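Local coordinates for protein cytochrome c (Pseudomonas aeruginosa, PDB 6RTE) that acts as the dihydro-heme d1 dehydrogenase NirN, an oxidoreductase of heme d1 biosynthesis that carries heme c and an eight-bladed beta-propeller, at residues Pro170-Phe174 and Tyr205-Leu210; Ala120-Arg124 and Leu254-Ile258. One frame throughout, in Å; residues are numbered along the deposited sequence.

Contact 1 (Pro170-Phe174 and Tyr205-Leu210)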
loop_
_atom_site.group_PDB
_atom_site.type_symbol
_atom_site.label_atom_id
_atom_site.label_comp_id
_atom_site.label_asym_id
_atom_site.label_seq_id
_atom_site.Cartn_x
_atom_site.Cartn_y
_atom_site.Cartn_z
ATOM N N PRO A 170 8.359 21.463 1.571
ATOM C CA PRO A 170 8.272 20.602 2.755
ATOM C C PRO A 170 8.116 21.417 4.029
ATOM O O PRO A 170 8.752 22.455 4.208
ATOM C CB PRO A 170 9.594 19.827 2.737
ATOM C CG PRO A 170 10.529 20.662 1.939
ATOM C CD PRO A 170 9.705 21.468 0.972
ATOM N N ILE A 171 7.242 20.942 4.914
ATOM C CA ILE A 171 7.166 21.468 6.269
ATOM C C ILE A 171 7.742 20.505 7.290
ATOM O O ILE A 171 7.929 20.895 8.456
ATOM C CB ILE A 171 5.723 21.860 6.659
ATOM C CG1 ILE A 171 4.794 20.649 6.692
ATOM C CG2 ILE A 171 5.180 22.904 5.680
ATOM C CD1 ILE A 171 3.416 20.975 7.269
ATOM N N ALA A 172 8.042 19.270 6.893
ATOM C CA ALA A 172 8.663 18.294 7.775
ATOM C C ALA A 172 9.177 17.136 6.929
ATOM O O ALA A 172 8.604 16.819 5.880
ATOM C CB ALA A 172 7.679 17.775 8.829
ATOM N N ARG A 173 10.246 16.507 7.404
ATOM C CA ARG A 173 10.755 15.278 6.820
ATOM C C ARG A 173 11.256 14.414 7.965
ATOM O O ARG A 173 11.899 14.926 8.885
ATOM C CB ARG A 173 11.868 15.577 5.812
ATOM C CG ARG A 173 12.322 14.371 5.001
ATOM C CD ARG A 173 13.422 14.752 4.012
ATOM N NE ARG A 173 13.730 13.636 3.115
ATOM C CZ ARG A 173 14.810 12.857 3.197
ATOM N NH1 ARG A 173 15.733 13.060 4.133
ATOM N NH2 ARG A 173 14.966 11.870 2.325
ATOM N N PHE A 174 10.927 13.125 7.943
ATOM C CA PHE A 174 11.351 12.242 9.019
ATOM C C PHE A 174 11.658 10.858 8.458
ATOM O O PHE A 174 11.076 10.449 7.448
ATOM C CB PHE A 174 10.289 12.144 10.141
ATOM C CG PHE A 174 8.910 11.721 9.678
ATOM C CD1 PHE A 174 8.020 12.645 9.154
ATOM C CD2 PHE A 174 8.498 10.408 9.802
ATOM C CE1 PHE A 174 6.741 12.260 8.742
ATOM C CE2 PHE A 174 7.231 10.020 9.396
ATOM C CZ PHE A 174 6.354 10.952 8.863
ATOM N N TYR A 205 1.339 9.082 13.257
ATOM C CA TYR A 205 1.979 10.384 13.128
ATOM C C TYR A 205 0.923 11.471 13.218
ATOM O O TYR A 205 -0.104 11.399 12.538
ATOM C CB TYR A 205 2.729 10.480 11.796
ATOM C CG TYR A 205 3.590 11.708 11.637
ATOM C CD1 TYR A 205 4.879 11.739 12.144
ATOM C CD2 TYR A 205 3.125 12.822 10.953
ATOM C CE1 TYR A 205 5.685 12.855 11.985
ATOM C CE2 TYR A 205 3.928 13.949 10.794
ATOM C CZ TYR A 205 5.202 13.950 11.312
ATOM O OH TYR A 205 6.000 15.037 11.160
ATOM N N ASP A 206 1.183 12.478 14.047
ATOM C CA ASP A 206 0.279 13.600 14.259
ATOM C C ASP A 206 0.703 14.741 13.342
ATOM O O ASP A 206 1.723 15.391 13.581
ATOM C CB ASP A 206 0.310 14.033 15.721
ATOM C CG ASP A 206 -0.574 15.247 15.996
ATOM O OD1 ASP A 206 -1.286 15.714 15.080
ATOM O OD2 ASP A 206 -0.539 15.731 17.143
ATOM N N LEU A 207 -0.079 14.981 12.284
ATOM C CA LEU A 207 0.294 16.018 11.324
ATOM C C LEU A 207 0.263 17.401 11.947
ATOM O O LEU A 207 1.069 18.266 11.568
ATOM C CB LEU A 207 -0.626 15.969 10.104
ATOM C CG LEU A 207 -0.440 14.773 9.164
ATOM C CD1 LEU A 207 -1.630 14.643 8.217
ATOM C CD2 LEU A 207 0.865 14.904 8.386
ATOM N N TYR A 208 -0.644 17.645 12.901
ATOM C CA TYR A 208 -0.722 18.978 13.491
ATOM C C TYR A 208 0.537 19.321 14.281
ATOM O O TYR A 208 0.996 20.469 14.259
ATOM C CB TYR A 208 -1.937 19.111 14.412
ATOM C CG TYR A 208 -3.269 19.172 13.713
ATOM C CD1 TYR A 208 -3.372 18.980 12.345
ATOM C CD2 TYR A 208 -4.431 19.413 14.436
ATOM C CE1 TYR A 208 -4.595 19.007 11.710
ATOM C CE2 TYR A 208 -5.662 19.452 13.808
ATOM C CZ TYR A 208 -5.736 19.252 12.444
ATOM O OH TYR A 208 -6.949 19.287 11.807
ATOM N N ASN A 209 1.090 18.363 15.004
ATOM C CA ASN A 209 2.280 18.626 15.810
ATOM C C ASN A 209 3.557 18.117 15.168
ATOM O O ASN A 209 4.636 18.314 15.734
ATOM C CB ASN A 209 2.108 18.019 17.201
ATOM C CG ASN A 209 1.120 18.814 18.055
ATOM O OD1 ASN A 209 1.457 19.860 18.590
ATOM N ND2 ASN A 209 -0.109 18.322 18.152
ATOM N N LEU A 210 3.461 17.505 13.986
ATOM C CA LEU A 210 4.611 16.979 13.259
ATOM C C LEU A 210 5.458 16.086 14.163
ATOM O O LEU A 210 6.671 16.251 14.298
ATOM C CB LEU A 210 5.434 18.119 12.649
ATOM C CG LEU A 210 4.609 19.029 11.719
ATOM C CD1 LEU A 210 5.415 20.242 11.263
ATOM C CD2 LEU A 210 4.076 18.258 10.505
#

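Contact 2 (Ala120-Arg124 and Leu254-Ile258)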
loop_
_atom_site.group_PDB
_atom_site.type_symbol
_atom_site.label_atom_id
_atom_site.label_comp_id
_atom_site.label_asym_id
_atom_site.label_seq_id
_atom_site.Cartn_x
_atom_site.Cartn_y
_atom_site.Cartn_z
ATOM N N ALA A 120 0.197 -11.866 21.042
ATOM C CA ALA A 120 -0.291 -10.675 21.730
ATOM C C ALA A 120 0.774 -10.094 22.655
ATOM O O ALA A 120 0.965 -8.872 22.705
ATOM C CB ALA A 120 -1.559 -11.019 22.525
ATOM N N GLU A 121 1.499 -10.957 23.379
ATOM C CA GLU A 121 2.521 -10.486 24.310
ATOM C C GLU A 121 3.675 -9.803 23.580
ATOM O O GLU A 121 4.178 -8.765 24.033
ATOM C CB GLU A 121 3.044 -11.645 25.160
ATOM C CG GLU A 121 2.064 -12.146 26.208
ATOM C CD GLU A 121 0.841 -12.837 25.597
ATOM O OE1 GLU A 121 1.006 -13.636 24.635
ATOM O OE2 GLU A 121 -0.286 -12.559 26.064
ATOM N N ASP A 122 4.129 -10.387 22.469
ATOM C CA ASP A 122 5.135 -9.734 21.636
ATOM C C ASP A 122 4.642 -8.367 21.161
ATOM O O ASP A 122 5.371 -7.366 21.237
ATOM C CB ASP A 122 5.466 -10.605 20.422
ATOM C CG ASP A 122 6.160 -11.902 20.778
ATOM O OD1 ASP A 122 7.124 -11.879 21.588
ATOM O OD2 ASP A 122 5.763 -12.944 20.199
ATOM N N ILE A 123 3.413 -8.313 20.650
ATOM C CA ILE A 123 2.856 -7.062 20.155
ATOM C C ILE A 123 2.865 -5.997 21.251
ATOM O O ILE A 123 3.323 -4.868 21.039
ATOM C CB ILE A 123 1.431 -7.291 19.614
ATOM C CG1 ILE A 123 1.458 -8.240 18.418
ATOM C CG2 ILE A 123 0.778 -5.958 19.207
ATOM C CD1 ILE A 123 0.049 -8.688 17.992
ATOM N N ARG A 124 2.357 -6.335 22.440
ATOM C CA ARG A 124 2.277 -5.329 23.498
ATOM C C ARG A 124 3.661 -4.880 23.941
ATOM O O ARG A 124 3.867 -3.698 24.246
ATOM C CB ARG A 124 1.487 -5.864 24.694
ATOM C CG ARG A 124 0.020 -6.031 24.409
ATOM C CD ARG A 124 -0.783 -6.285 25.674
ATOM N NE ARG A 124 -1.986 -7.050 25.365
ATOM C CZ ARG A 124 -2.093 -8.374 25.494
ATOM N NH1 ARG A 124 -1.076 -9.104 25.951
ATOM N NH2 ARG A 124 -3.224 -8.966 25.168
ATOM N N LEU A 254 -2.849 -2.686 21.724
ATOM C CA LEU A 254 -3.466 -3.900 21.191
ATOM C C LEU A 254 -4.871 -4.091 21.755
ATOM O O LEU A 254 -5.076 -4.079 22.975
ATOM C CB LEU A 254 -2.623 -5.125 21.529
ATOM C CG LEU A 254 -3.244 -6.453 21.072
ATOM C CD1 LEU A 254 -3.475 -6.473 19.575
ATOM C CD2 LEU A 254 -2.355 -7.624 21.497
ATOM N N VAL A 255 -5.838 -4.290 20.869
ATOM C CA VAL A 255 -7.173 -4.685 21.262
ATOM C C VAL A 255 -7.363 -6.202 21.157
ATOM O O VAL A 255 -7.799 -6.844 22.109
ATOM C CB VAL A 255 -8.223 -3.920 20.426
ATOM C CG1 VAL A 255 -9.633 -4.298 20.863
ATOM C CG2 VAL A 255 -7.995 -2.407 20.565
ATOM N N GLN A 256 -7.051 -6.795 20.008
ATOM C CA GLN A 256 -7.266 -8.235 19.866
ATOM C C GLN A 256 -6.563 -8.757 18.619
ATOM O O GLN A 256 -6.563 -8.102 17.574
ATOM C CB GLN A 256 -8.770 -8.553 19.806
ATOM C CG GLN A 256 -9.133 -9.978 20.219
ATOM C CD GLN A 256 -10.636 -10.177 20.390
ATOM O OE1 GLN A 256 -11.325 -9.346 20.988
ATOM N NE2 GLN A 256 -11.145 -11.288 19.869
ATOM N N VAL A 257 -5.974 -9.944 18.751
ATOM C CA VAL A 257 -5.369 -10.676 17.638
ATOM C C VAL A 257 -6.430 -11.632 17.104
ATOM O O VAL A 257 -6.957 -12.464 17.857
ATOM C CB VAL A 257 -4.120 -11.453 18.089
ATOM C CG1 VAL A 257 -3.560 -12.297 16.942
ATOM C CG2 VAL A 257 -3.059 -10.505 18.631
ATOM N N ILE A 258 -6.760 -11.510 15.826
ATOM C CA ILE A 258 -7.777 -12.367 15.211
ATOM C C ILE A 258 -7.116 -13.316 14.212
ATOM O O ILE A 258 -6.739 -12.889 13.114
ATOM C CB ILE A 258 -8.872 -11.532 14.522
ATOM C CG1 ILE A 258 -9.471 -10.503 15.493
ATOM C CG2 ILE A 258 -9.954 -12.452 13.989
ATOM C CD1 ILE A 258 -10.364 -9.457 14.817
#

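Contact 1 (Pro170-Phe174 and Tyr205-Leu210)
Phe174 and Tyr205 lie face against face in an offset stack, their ring centroids 4.2 Å apart and their planes only 11° from parallel. The overlap runs off-centre: CE1 of Phe174 sits 3.4 Å from CZ of Tyr205, near its hydroxyl end. Phe174 reaches this place by setting CG between its backbone N and carbonyl carbon (chi1 55°). Flat aromatic side chains suit this place because, laid nearly parallel, they give both sheets a broad apolar surface to share.

Looser contacts, apolar between Leu210 and both Ala172 and Ile171, continue along the same side of the strand. Small Ala172 lets the other segment come close, its CB lying 4.0 Å from both Tyr205 OH and Leu210 CD2. Leu210 spreads its branched end over the facing bend, CD1 resting 3.8 Å from Ile171 O, while Ile171 CD1 approaches Leu210 CD2 at 4.3 Å.

Polar bonds act within the turn. Tyr208 N meets Asp206 OD1 at 3.0 Å in a bent bond from above the carboxylate plane, which makes an Asx turn. Asn209 ND2 reaches Asp206 OD2 at 2.8 Å in a nearly straight bond (N-H...O 168°), on the syn side but tilted out of that plane. OD2 also forms a salt bridge with Arg191, so this short carboxylate ties down the loop that presents Leu210.

Strand 169-175 is the outermost strand of its four-stranded sheet, and Ile171 and Ala172 form a classic beta bulge opposite Ile162. Strand 201-206 pairs with 192-197 and 211-217 in the next sheet, whose Phe195 also touches both rings. The contact therefore joins two successive propeller blades.

Contact 2 (Ala120-Arg124 and Leu254-Ile258)
Arg124 turns one face of its guanidinium to Leu254, whose CD2 lies 3.9 Å from NE, while Glu121 OE2 stands at the edge, in the plane of the group. That edge contact is a rather long salt bridge, 3.5 Å from Arg124 NH1 to Glu121 OE2, made within one helical turn. Arg124 has two conformers, so the position of its guanidinium in this one is less certain. An arginine fits an exposed border because its chain, extended from CG to NE, can cover a leucine while its guanidinium stays at the surface, where it pairs with Glu121. The side chains of Arg124 and Leu254 cross at about a right angle.

Leu254 reaches the helix with one branch of its side chain. With CG anti to its backbone N (chi1 177°), it sends CD2 up to the helix, 3.6 Å from Ala120 CB. The short alanine lets the strand approach there, and its CA also lies 4.2 Å from Val257 CG2.

Ile123, itself buried, points toward the strand. Its CD1 meets Val257 CG2 at 3.7 Å, the two side chains crossing obliquely, and its CG2 lies 4.2 Å from Leu254 CB. Branched residues suit both partners, offering several methyls to one interface. Val245 on the adjoining strand 243-248 touches Ile123 and Leu254 as well.

Leu254 and Val257 can both face the helix because Val255 and Gln256 form a classic beta bulge opposite Leu246. The helix segment runs roughly antiparallel to the strand segment, with 154° between their directions and a closest axis approach of 9.5 Å: a helix laid against the outermost strand of a propeller blade.

Contact 1 and contact 2 do not touch: their centres are 28 Å apart and their nearest atoms about 15 Å. Both segments of contact 1 fall in the sequence between those of contact 2, and the two interfaces differ in kind. Residues 170-174 and 205-210 bring neighbouring blades together, whereas residues 120-124 and 254-258 set a helix against the outermost strand of the following blade, 221-259. The centres of the contacts lie about 20 and 22 Å, respectively, from the centre of the chain. The heme c pocket draws on residues between 46 and 198; the contacts described here are protein to protein.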